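Local coordinates for porin (Rhodobacter blasticus, PDB 3PRN), which forms trimeric channels in the bacterial outer membrane that let small hydrophilic solutes up to about 0.6 kDa diffuse passively, at residues G8-Q13 / V283-D288; Y96-G101 / R238-D243; Y102-F107 / K266-V271; A234-A239 / G256-F261. The protein carries 1 engineered substitution. One frame throughout, in Å; residues are numbered along the deposited sequence.

Contact 1. Residues G8-Q13 / V283-D288; sequences GRFGLQ and VGVRFD. With C8E ((hydroxyethyloxy)tri(ethyloxy)octane), chain E.
The seam of a 16-stranded porin barrel, where the first strand meets the last, is closed by G8-Q13 and V283-D288 running antiparallel. G8 with F287, F10 with V285 and L12 with V283 are hydrogen-bonded pairs; L12 N to V283 O, at 2.8 Å, is the shortest of the six bonds. Between them G11 and G284, a non-hydrogen-bonded pair, come within 3.7 Å CA to CA, an approach that two glycines permit. On the face bearing F10, the F287 ring lies flat over G8, whose CA makes a CH-pi contact 4.2 Å from the ring centroid. With CG held between the backbone N and the carbonyl carbon (chi1 63°), F10 lies alongside V285, whose CG2 sits over one ring face, while F10 CE2 meets F287 CE1 at 4.0 Å. A detergent ether oxygen, O15, approaches the edge of the F10 ring. On the other face the two arginines diverge, yet one water accepts from both R9 NH1 and R286 NH1; R286 also grips D288 side-on, NE to OD1 and NH2 to OD2. Strands 25-39 and 265-273 continue the sheet beyond the seam, and F47 of a second subunit meets the F287 ring.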
# COMPACT_ATOMS: atom_id res chain seq x y z
N GLY A 8 10.37 1.98 -12.93
CA GLY A 8 11.45 1.61 -12.04
C GLY A 8 12.72 2.28 -12.67
O GLY A 8 12.74 2.53 -13.89
N ARG A 9 13.66 2.60 -11.80
CA ARG A 9 14.95 3.11 -12.30
C ARG A 9 16.03 2.64 -11.34
O ARG A 9 15.79 2.59 -10.12
CB ARG A 9 14.97 4.61 -12.54
CG ARG A 9 15.11 5.45 -11.26
CD ARG A 9 14.92 6.93 -11.58
NE ARG A 9 15.16 7.71 -10.39
CZ ARG A 9 14.78 8.99 -10.23
NH1 ARG A 9 14.14 9.64 -11.16
NH2 ARG A 9 15.10 9.53 -9.06
N PHE A 10 17.23 2.40 -11.89
CA PHE A 10 18.35 2.08 -10.98
C PHE A 10 19.66 2.44 -11.68
O PHE A 10 19.68 2.44 -12.93
CB PHE A 10 18.28 0.60 -10.54
CG PHE A 10 18.41 -0.41 -11.65
CD1 PHE A 10 19.65 -0.75 -12.14
CD2 PHE A 10 17.31 -1.05 -12.20
CE1 PHE A 10 19.81 -1.66 -13.17
CE2 PHE A 10 17.48 -1.99 -13.20
CZ PHE A 10 18.70 -2.30 -13.69
N GLY A 11 20.74 2.68 -10.96
CA GLY A 11 21.99 3.03 -11.62
C GLY A 11 22.97 3.46 -10.50
O GLY A 11 22.76 3.16 -9.32
N LEU A 12 24.00 4.17 -10.92
CA LEU A 12 25.06 4.61 -10.04
C LEU A 12 24.96 6.14 -9.89
O LEU A 12 24.71 6.83 -10.88
CB LEU A 12 26.44 4.27 -10.65
CG LEU A 12 26.71 2.77 -10.79
CD1 LEU A 12 27.93 2.55 -11.70
CD2 LEU A 12 26.94 2.13 -9.43
N GLN A 13 25.12 6.57 -8.66
CA GLN A 13 25.06 7.99 -8.33
C GLN A 13 26.34 8.34 -7.54
O GLN A 13 26.58 7.78 -6.48
CB GLN A 13 23.84 8.26 -7.46
CG GLN A 13 23.65 9.75 -7.14
CD GLN A 13 22.88 9.91 -5.84
OE1 GLN A 13 23.46 9.85 -4.77
NE2 GLN A 13 21.53 10.01 -5.88
N VAL A 283 24.75 7.41 -13.91
CA VAL A 283 24.47 6.60 -15.09
C VAL A 283 23.47 5.53 -14.64
O VAL A 283 23.70 4.85 -13.64
CB VAL A 283 25.73 5.99 -15.75
CG1 VAL A 283 26.46 4.99 -14.88
CG2 VAL A 283 25.34 5.32 -17.08
N GLY A 284 22.39 5.38 -15.38
CA GLY A 284 21.37 4.40 -15.03
C GLY A 284 20.32 4.21 -16.12
O GLY A 284 20.41 4.80 -17.21
N VAL A 285 19.35 3.37 -15.78
CA VAL A 285 18.21 3.04 -16.65
C VAL A 285 16.89 3.31 -15.97
O VAL A 285 16.74 3.12 -14.76
CB VAL A 285 18.09 1.54 -16.95
CG1 VAL A 285 17.84 1.23 -18.42
CG2 VAL A 285 19.32 0.74 -16.54
N ARG A 286 15.96 3.75 -16.77
CA ARG A 286 14.58 3.92 -16.33
C ARG A 286 13.73 3.07 -17.31
O ARG A 286 13.92 3.12 -18.54
CB ARG A 286 14.16 5.37 -16.39
CG ARG A 286 12.68 5.54 -16.05
CD ARG A 286 12.16 6.93 -16.37
NE ARG A 286 10.70 6.98 -16.53
CZ ARG A 286 9.94 7.97 -16.04
NH1 ARG A 286 10.49 8.98 -15.36
NH2 ARG A 286 8.61 8.03 -16.19
N PHE A 287 12.76 2.35 -16.80
CA PHE A 287 11.84 1.59 -17.60
C PHE A 287 10.40 1.87 -17.10
O PHE A 287 10.14 1.87 -15.91
CB PHE A 287 12.17 0.11 -17.61
CG PHE A 287 12.36 -0.53 -16.25
CD1 PHE A 287 13.54 -0.39 -15.56
CD2 PHE A 287 11.30 -1.23 -15.69
CE1 PHE A 287 13.73 -1.05 -14.32
CE2 PHE A 287 11.47 -1.85 -14.45
CZ PHE A 287 12.68 -1.77 -13.78
N ASP A 288 9.50 2.15 -18.04
CA ASP A 288 8.14 2.53 -17.76
C ASP A 288 7.24 1.30 -17.94
O ASP A 288 7.52 0.51 -18.85
CB ASP A 288 7.69 3.64 -18.73
CG ASP A 288 8.30 4.95 -18.24
OD1 ASP A 288 9.52 5.24 -18.53
OD2 ASP A 288 7.61 5.75 -17.50
C1 C8E E . 30.76 -6.92 -7.22
C2 C8E E . 30.96 -6.21 -5.93
C3 C8E E . 29.93 -5.17 -5.78
C4 C8E E . 30.60 -3.92 -6.23
C5 C8E E . 29.41 -3.16 -6.75
C6 C8E E . 29.74 -2.52 -8.00
C7 C8E E . 28.81 -3.11 -8.92
C8 C8E E . 28.37 -2.19 -9.99
O9 C8E E . 27.08 -2.43 -10.57
C10 C8E E . 26.83 -3.69 -11.17
C11 C8E E . 25.39 -3.92 -11.44
O12 C8E E . 24.38 -3.08 -10.90
C13 C8E E . 24.19 -1.68 -11.12
C14 C8E E . 24.17 -0.58 -12.19
O15 C8E E . 23.40 -0.45 -13.42
C16 C8E E . 24.35 -0.07 -14.46
C17 C8E E . 24.08 1.27 -15.09
O18 C8E E . 23.54 1.66 -16.37
C19 C8E E . 23.36 0.67 -17.42
C20 C8E E . 24.32 0.44 -18.64
O21 C8E E . 25.13 1.54 -19.12
O HOH W 1 13.37 9.07 -13.90

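Contact 2. Residues Y96-G101 / R238-D243; sequences YDSEMG and RAYVSD
R238 opens the contact from the barrel wall: its CD lies 3.6 Å from E99 O, and its CB is touched by the methyl end of M100. The guanidinium reaches the loop through solvent, since water 2, at its edge and in its plane, accepts from R238 NH1 at 3.0 Å and also lies within bonding distance of D97 O. A second water spans the same two groups, its bond to R238 NH1 being weak. At A239 the backbone takes over, as water 4 lies 2.9 Å from S98 O and 3.0 Å from A239 O. Y240 adds more apolar contact. Its CB packs against S98 CB at 3.9 Å, and its ring receives M100 at the edge, with CE 3.6 Å from Y240 CD2 and SD 5.2 Å from the ring centroid, a Met-aromatic contact. The bend of M100 at its last torsion (chi3 71°) brings CE against R238 O and the edge of the Y240 ring. Polar ends are held by others: Y240 OH by Q272 and F107 N, S98 OG by S106, and R238 NE by D258. Because no direct hydrogen bond joins the two segments, the inward-folded loop is fastened to the wall here by a thioether-aromatic contact and by bridging water.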
# COMPACT_ATOMS: atom_id res chain seq x y z
N TYR A 96 11.68 22.81 -16.18
CA TYR A 96 12.59 21.74 -15.81
C TYR A 96 13.33 21.17 -16.99
O TYR A 96 14.02 20.13 -16.86
CB TYR A 96 11.77 20.57 -15.16
CG TYR A 96 11.14 20.99 -13.82
CD1 TYR A 96 11.96 21.44 -12.80
CD2 TYR A 96 9.77 20.89 -13.61
CE1 TYR A 96 11.46 21.81 -11.56
CE2 TYR A 96 9.23 21.32 -12.41
CZ TYR A 96 10.08 21.73 -11.38
OH TYR A 96 9.54 22.13 -10.21
N ASP A 97 13.29 21.79 -18.16
CA ASP A 97 13.91 21.22 -19.37
C ASP A 97 15.38 21.23 -19.45
O ASP A 97 15.91 20.59 -20.39
CB ASP A 97 13.33 21.87 -20.64
CG ASP A 97 11.91 21.46 -20.91
OD1 ASP A 97 11.30 20.65 -20.20
OD2 ASP A 97 11.29 21.94 -21.86
N SER A 98 16.11 21.72 -18.42
CA SER A 98 17.56 21.54 -18.45
C SER A 98 17.97 20.24 -17.74
O SER A 98 19.14 19.82 -17.83
CB SER A 98 18.28 22.75 -17.84
OG SER A 98 18.18 22.76 -16.43
N GLU A 99 17.02 19.54 -17.09
CA GLU A 99 17.36 18.30 -16.37
C GLU A 99 17.99 17.25 -17.26
O GLU A 99 17.74 17.15 -18.46
CB GLU A 99 16.13 17.76 -15.62
CG GLU A 99 15.77 18.67 -14.43
CD GLU A 99 14.45 18.29 -13.77
OE1 GLU A 99 13.70 17.46 -14.37
OE2 GLU A 99 14.14 18.79 -12.66
N MET A 100 18.83 16.40 -16.67
CA MET A 100 19.54 15.35 -17.36
C MET A 100 19.97 14.21 -16.41
O MET A 100 19.80 14.37 -15.19
CB MET A 100 20.82 15.95 -18.00
CG MET A 100 21.56 16.85 -16.99
SD MET A 100 23.24 17.25 -17.60
CE MET A 100 22.84 18.35 -18.92
N GLY A 101 20.46 13.14 -16.99
CA GLY A 101 20.89 11.99 -16.21
C GLY A 101 19.64 11.11 -15.88
O GLY A 101 18.49 11.54 -16.08
N ARG A 238 22.62 16.49 -24.02
CA ARG A 238 22.09 17.67 -23.32
C ARG A 238 23.18 18.46 -22.61
O ARG A 238 24.16 17.88 -22.15
CB ARG A 238 21.18 17.14 -22.14
CG ARG A 238 19.97 16.38 -22.65
CD ARG A 238 19.12 15.85 -21.49
NE ARG A 238 18.02 15.04 -21.99
CZ ARG A 238 16.89 15.52 -22.50
NH1 ARG A 238 16.68 16.82 -22.59
NH2 ARG A 238 15.94 14.70 -22.93
N ALA A 239 22.96 19.77 -22.47
CA ALA A 239 23.92 20.61 -21.75
C ALA A 239 23.21 21.79 -21.13
O ALA A 239 22.15 22.18 -21.58
CB ALA A 239 24.99 21.15 -22.73
N TYR A 240 23.79 22.44 -20.13
CA TYR A 240 23.27 23.65 -19.56
C TYR A 240 24.38 24.42 -18.83
O TYR A 240 25.37 23.78 -18.45
CB TYR A 240 22.10 23.46 -18.54
CG TYR A 240 22.50 22.76 -17.26
CD1 TYR A 240 22.95 23.55 -16.17
CD2 TYR A 240 22.42 21.40 -17.08
CE1 TYR A 240 23.31 22.97 -14.97
CE2 TYR A 240 22.78 20.81 -15.85
CZ TYR A 240 23.22 21.59 -14.81
OH TYR A 240 23.62 21.08 -13.58
N VAL A 241 24.15 25.70 -18.61
CA VAL A 241 25.03 26.51 -17.81
C VAL A 241 24.05 27.32 -16.96
O VAL A 241 22.99 27.66 -17.52
CB VAL A 241 25.88 27.49 -18.65
CG1 VAL A 241 26.86 28.24 -17.78
CG2 VAL A 241 26.57 26.75 -19.78
N SER A 242 24.37 27.58 -15.71
CA SER A 242 23.43 28.38 -14.89
C SER A 242 24.27 29.28 -13.96
O SER A 242 25.32 28.82 -13.48
CB SER A 242 22.48 27.48 -14.08
OG SER A 242 21.45 28.16 -13.38
N ASP A 243 23.81 30.46 -13.71
CA ASP A 243 24.33 31.46 -12.85
C ASP A 243 23.29 31.99 -11.85
O ASP A 243 22.13 32.28 -12.20
CB ASP A 243 24.83 32.74 -13.59
CG ASP A 243 26.12 32.39 -14.31
OD1 ASP A 243 27.17 32.08 -13.63
OD2 ASP A 243 26.15 32.36 -15.59
O HOH W 2 17.97 19.51 -22.10
O HOH W 3 14.24 18.62 -22.22
O HOH W 4 20.04 20.42 -20.48

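Contact 3. Residues Y102-F107 / K266-V271; sequences YEWSSF and KVSGSV. Engineered in segment 102-107: W104 (natural residue Ala). With C8E ((hydroxyethyloxy)tri(ethyloxy)octane), chain D.
The backbones meet at a single point, Y102 and S268, whose CA atoms are 4.7 Å apart, and the loop Y102-F107 then climbs away from strand K266-V271 without any hydrogen bond between them. S268 fills this closest approach with its CB, 3.4 Å from Y102 N. The same amide N of Y102 is bonded to D282 on the adjoining strand, while S268 OG is taken by D258, so both polar groups at the crossing have partners. Y102 CB rests 3.8 Å from S268 O, but its ring leaves the strand: CG stands between the backbone N and the carbonyl carbon (chi1 88°), and the hydroxyl ends on the backbone O of S28. E103 CG packs over the centre of one face of that ring. W104, engineered in place of alanine, starts away from the strand and swings back through its indole. CG lies beside the backbone N (chi1 -57°), and the six-membered ring comes back to K266, where CZ2 stands 3.5 Å from K266 CE and 4.0 Å from S268 OG. The lysine CE comes up to it, and the two side chains cross obliquely, carbon against carbon, with the indole also touching D258 and R238. On the far side of the strand, a detergent ether chain passes 3.8 Å from S270 C, through its C11. A long loop folded inside the barrel and laid on its wall is the hallmark of porins: it narrows the channel to an eyelet, where the engineered tryptophan adds its bulk.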
# COMPACT_ATOMS: atom_id res chain seq x y z
N TYR A 102 19.89 9.92 -15.34
CA TYR A 102 18.75 9.03 -15.08
C TYR A 102 17.91 9.48 -13.91
O TYR A 102 16.78 8.97 -13.74
CB TYR A 102 19.24 7.59 -14.90
CG TYR A 102 19.66 7.11 -13.55
CD1 TYR A 102 20.88 7.43 -13.01
CD2 TYR A 102 18.78 6.32 -12.76
CE1 TYR A 102 21.29 6.94 -11.79
CE2 TYR A 102 19.16 5.87 -11.50
CZ TYR A 102 20.43 6.15 -11.05
OH TYR A 102 20.86 5.74 -9.85
N GLU A 103 18.33 10.51 -13.16
CA GLU A 103 17.45 10.99 -12.09
C GLU A 103 16.87 12.35 -12.43
O GLU A 103 16.30 12.95 -11.50
CB GLU A 103 18.22 11.06 -10.76
CG GLU A 103 18.74 9.67 -10.39
CD GLU A 103 19.75 9.78 -9.24
OE1 GLU A 103 20.81 10.44 -9.43
OE2 GLU A 103 19.44 9.22 -8.20
N TRP A 104 16.92 12.84 -13.66
CA TRP A 104 16.38 14.11 -14.08
C TRP A 104 16.73 15.22 -13.10
O TRP A 104 15.87 15.83 -12.48
CB TRP A 104 14.79 14.16 -14.27
CG TRP A 104 14.72 13.02 -15.27
CD1 TRP A 104 14.27 11.78 -15.07
CD2 TRP A 104 15.26 13.12 -16.58
NE1 TRP A 104 14.57 11.05 -16.27
CE2 TRP A 104 15.16 11.86 -17.14
CE3 TRP A 104 15.81 14.16 -17.34
CZ2 TRP A 104 15.65 11.55 -18.43
CZ3 TRP A 104 16.27 13.85 -18.64
CH2 TRP A 104 16.20 12.61 -19.16
N SER A 105 18.02 15.48 -12.96
CA SER A 105 18.48 16.55 -12.04
C SER A 105 19.27 17.62 -12.82
O SER A 105 19.81 17.42 -13.92
CB SER A 105 19.38 15.96 -10.96
OG SER A 105 20.56 15.45 -11.54
N SER A 106 19.28 18.83 -12.22
CA SER A 106 19.98 19.96 -12.80
C SER A 106 20.10 21.06 -11.74
O SER A 106 19.10 21.46 -11.13
CB SER A 106 19.19 20.55 -14.01
OG SER A 106 19.79 21.76 -14.47
N PHE A 107 21.34 21.58 -11.66
CA PHE A 107 21.55 22.79 -10.82
C PHE A 107 20.86 23.98 -11.50
O PHE A 107 20.58 24.99 -10.82
CB PHE A 107 23.06 23.05 -10.68
CG PHE A 107 23.75 22.03 -9.82
CD1 PHE A 107 23.42 22.00 -8.44
CD2 PHE A 107 24.70 21.16 -10.30
CE1 PHE A 107 24.05 21.08 -7.59
CE2 PHE A 107 25.31 20.26 -9.44
CZ PHE A 107 25.00 20.23 -8.09
N LYS A 266 14.90 3.80 -21.13
CA LYS A 266 15.87 4.86 -21.50
C LYS A 266 17.11 4.80 -20.65
O LYS A 266 16.99 4.65 -19.41
CB LYS A 266 15.11 6.19 -21.40
CG LYS A 266 15.98 7.40 -21.34
CD LYS A 266 15.29 8.59 -21.96
CE LYS A 266 14.50 9.36 -20.92
NZ LYS A 266 13.41 10.10 -21.68
N VAL A 267 18.32 4.81 -21.25
CA VAL A 267 19.56 4.77 -20.46
C VAL A 267 20.11 6.21 -20.41
O VAL A 267 20.08 6.87 -21.47
CB VAL A 267 20.61 3.89 -21.10
CG1 VAL A 267 21.88 3.75 -20.27
CG2 VAL A 267 19.98 2.50 -21.25
N SER A 268 20.41 6.77 -19.25
CA SER A 268 20.84 8.17 -19.22
C SER A 268 22.00 8.32 -18.24
O SER A 268 22.15 7.52 -17.31
CB SER A 268 19.80 9.15 -18.67
OG SER A 268 18.57 9.00 -19.37
N GLY A 269 22.78 9.35 -18.46
CA GLY A 269 23.92 9.64 -17.59
C GLY A 269 24.26 11.14 -17.66
O GLY A 269 23.84 11.80 -18.60
N SER A 270 24.97 11.66 -16.63
CA SER A 270 25.30 13.08 -16.71
C SER A 270 26.51 13.30 -15.81
O SER A 270 26.81 12.43 -15.02
CB SER A 270 24.17 13.99 -16.30
OG SER A 270 23.94 13.89 -14.89
N VAL A 271 27.18 14.41 -16.00
CA VAL A 271 28.30 14.85 -15.15
C VAL A 271 27.94 16.32 -14.91
O VAL A 271 27.65 17.06 -15.87
CB VAL A 271 29.63 14.53 -15.78
CG1 VAL A 271 29.91 15.44 -16.96
CG2 VAL A 271 30.78 14.58 -14.77
C1 C8E D . 32.02 4.95 -10.81
C2 C8E D . 31.50 6.31 -10.53
C3 C8E D . 31.15 7.03 -11.74
C4 C8E D . 29.74 6.65 -12.04
C5 C8E D . 29.29 7.80 -12.87
C6 C8E D . 29.00 7.33 -14.20
C7 C8E D . 29.21 8.53 -14.99
C8 C8E D . 29.07 8.15 -16.42
O9 C8E D . 28.49 9.06 -17.36
C10 C8E D . 29.31 10.15 -17.78
C11 C8E D . 28.40 11.20 -18.34
O12 C8E D . 27.98 10.85 -19.70
C13 C8E D . 28.02 11.98 -20.61
C14 C8E D . 28.86 12.09 -21.92
O15 C8E D . 29.00 13.33 -22.70
C16 C8E D . 28.36 13.20 -23.99
C17 C8E D . 29.24 12.59 -25.09
O18 C8E D . 29.09 12.70 -26.52
C19 C8E D . 27.83 12.33 -27.14
C20 C8E D . 27.50 10.90 -27.74
O21 C8E D . 27.40 9.87 -26.71

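Contact 4. Residues A234-A239 / G256-F261; sequences ATTVRA and GADYQF
One face of the R238 guanidinium carries T236 CG2, set 4.1 Å above its plane toward the rim, and its edge is given to the carboxylate of D258. The Y259 ring, on the opposite face of the sheet, has T235 OG1 at its edge and in its plane, 3.5 Å from CD1, while the methyl of A234 approaches CE1 at 3.8 Å. The salt bridge is carried by a single oxygen: D258 OD2 accepts from R238 NE at 2.7 Å and, by a weak bond, from NH2. The two planes are turned 51° against each other, and NE meets OD2 from the syn side, 24° out of the carboxylate plane, so this is not the flat two-oxygen clasp. An extended arginine chain crosses the aspartate at about a right angle; D258, its CG beside the backbone N (chi1 -50°), leans toward R238. D258 OD1 is bound by S268 of the next strand, which leaves the two oxygens with separate tasks and probably steadies the carboxylate. Beneath these side chains the backbone pairs in antiparallel register, T236 with D258 and R238 with G256 being hydrogen-bonded pairs; T236 N reaches D258 O at 2.7 Å, and R238 N approaches G256 O from above the carbonyl plane. Q260 N bonds to A234 O at the open end of the hairpin, away from its turn. V237 shares the Y259 face, near bound detergent. In this antiparallel hairpin of a porin barrel, R238, D258 and T236 turn inside, where the loop lies, and V237, A257 and Y259, with T235, outside.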
# COMPACT_ATOMS: atom_id res chain seq x y z
N ALA A 234 18.78 7.57 -31.92
CA ALA A 234 18.24 7.20 -30.59
C ALA A 234 18.94 7.92 -29.44
O ALA A 234 18.62 7.74 -28.25
CB ALA A 234 18.39 5.69 -30.37
N THR A 235 20.02 8.64 -29.76
CA THR A 235 20.83 9.30 -28.74
C THR A 235 20.52 10.78 -28.60
O THR A 235 20.42 11.48 -29.62
CB THR A 235 22.31 9.14 -29.10
OG1 THR A 235 22.64 7.75 -29.16
CG2 THR A 235 23.21 9.83 -28.08
N THR A 236 20.35 11.27 -27.38
CA THR A 236 20.10 12.68 -27.16
C THR A 236 21.28 13.23 -26.32
O THR A 236 21.72 12.63 -25.35
CB THR A 236 18.79 13.01 -26.49
OG1 THR A 236 17.72 12.51 -27.27
CG2 THR A 236 18.56 14.50 -26.24
N VAL A 237 21.78 14.39 -26.72
CA VAL A 237 22.89 14.99 -25.94
C VAL A 237 22.33 16.24 -25.31
O VAL A 237 21.58 16.98 -25.95
CB VAL A 237 24.14 15.12 -26.80
CG1 VAL A 237 24.06 16.26 -27.78
CG2 VAL A 237 25.36 15.22 -25.88
N ARG A 238 22.62 16.49 -24.02
CA ARG A 238 22.09 17.67 -23.32
C ARG A 238 23.18 18.46 -22.61
O ARG A 238 24.16 17.88 -22.15
CB ARG A 238 21.18 17.14 -22.14
CG ARG A 238 19.97 16.38 -22.65
CD ARG A 238 19.12 15.85 -21.49
NE ARG A 238 18.02 15.04 -21.99
CZ ARG A 238 16.89 15.52 -22.50
NH1 ARG A 238 16.68 16.82 -22.59
NH2 ARG A 238 15.94 14.70 -22.93
N ALA A 239 22.96 19.77 -22.47
CA ALA A 239 23.92 20.61 -21.75
C ALA A 239 23.21 21.79 -21.13
O ALA A 239 22.15 22.18 -21.58
CB ALA A 239 24.99 21.15 -22.73
N GLY A 256 25.14 15.79 -20.47
CA GLY A 256 24.66 14.42 -20.30
C GLY A 256 24.19 13.86 -21.65
O GLY A 256 24.13 14.52 -22.69
N ALA A 257 23.71 12.62 -21.55
CA ALA A 257 23.15 11.97 -22.76
C ALA A 257 22.09 10.94 -22.35
O ALA A 257 22.10 10.37 -21.25
CB ALA A 257 24.28 11.30 -23.52
N ASP A 258 21.17 10.75 -23.28
CA ASP A 258 20.15 9.74 -23.18
C ASP A 258 20.27 8.81 -24.41
O ASP A 258 20.53 9.25 -25.53
CB ASP A 258 18.73 10.28 -23.18
CG ASP A 258 18.51 11.42 -22.18
OD1 ASP A 258 19.00 11.28 -21.04
OD2 ASP A 258 17.85 12.40 -22.60
N TYR A 259 19.97 7.56 -24.13
CA TYR A 259 19.89 6.56 -25.21
C TYR A 259 18.55 5.82 -25.07
O TYR A 259 18.29 5.22 -24.02
CB TYR A 259 21.09 5.65 -25.10
CG TYR A 259 21.04 4.57 -26.17
CD1 TYR A 259 21.30 5.02 -27.47
CD2 TYR A 259 20.75 3.25 -25.97
CE1 TYR A 259 21.29 4.15 -28.54
CE2 TYR A 259 20.71 2.37 -27.05
CZ TYR A 259 20.98 2.83 -28.31
OH TYR A 259 20.96 2.02 -29.43
N GLN A 260 17.76 5.89 -26.12
CA GLN A 260 16.43 5.24 -26.17
C GLN A 260 16.64 3.80 -26.62
O GLN A 260 16.68 3.50 -27.81
CB GLN A 260 15.49 5.99 -27.07
CG GLN A 260 14.00 5.72 -26.91
CD GLN A 260 13.39 6.19 -25.60
OE1 GLN A 260 13.60 7.34 -25.15
NE2 GLN A 260 12.60 5.36 -24.90
N PHE A 261 16.80 2.91 -25.68
CA PHE A 261 17.05 1.51 -25.92
C PHE A 261 15.84 0.82 -26.56
O PHE A 261 16.02 -0.04 -27.43
CB PHE A 261 17.48 0.85 -24.62
CG PHE A 261 17.70 -0.64 -24.72
CD1 PHE A 261 18.86 -1.14 -25.31
CD2 PHE A 261 16.78 -1.54 -24.26
CE1 PHE A 261 19.08 -2.51 -25.42
CE2 PHE A 261 16.96 -2.90 -24.36
CZ PHE A 261 18.13 -3.40 -24.92

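All four contacts belong to one closed antiparallel barrel. Contact 1 joins its first and last strands, and the other three are nested in the chain between them; contacts 2 and 3 alternate along it, and contact 4 lies within the loop closed by contact 3. The long loop after helix 88-91 supplies the first segments of contacts 2 and 3 in succession, and these two contacts, with centres about 9 Å apart, lay it on strands 235-244 and 265-273. Contact 4 pairs 235-244 with 252-262 and shares R238 and A239 with contact 2. The centres of contacts 1 and 3 are also about 9 Å apart, those of contacts 1 and 2 about 18 Å. Barrel closure and channel constriction thus draw on the same section of wall.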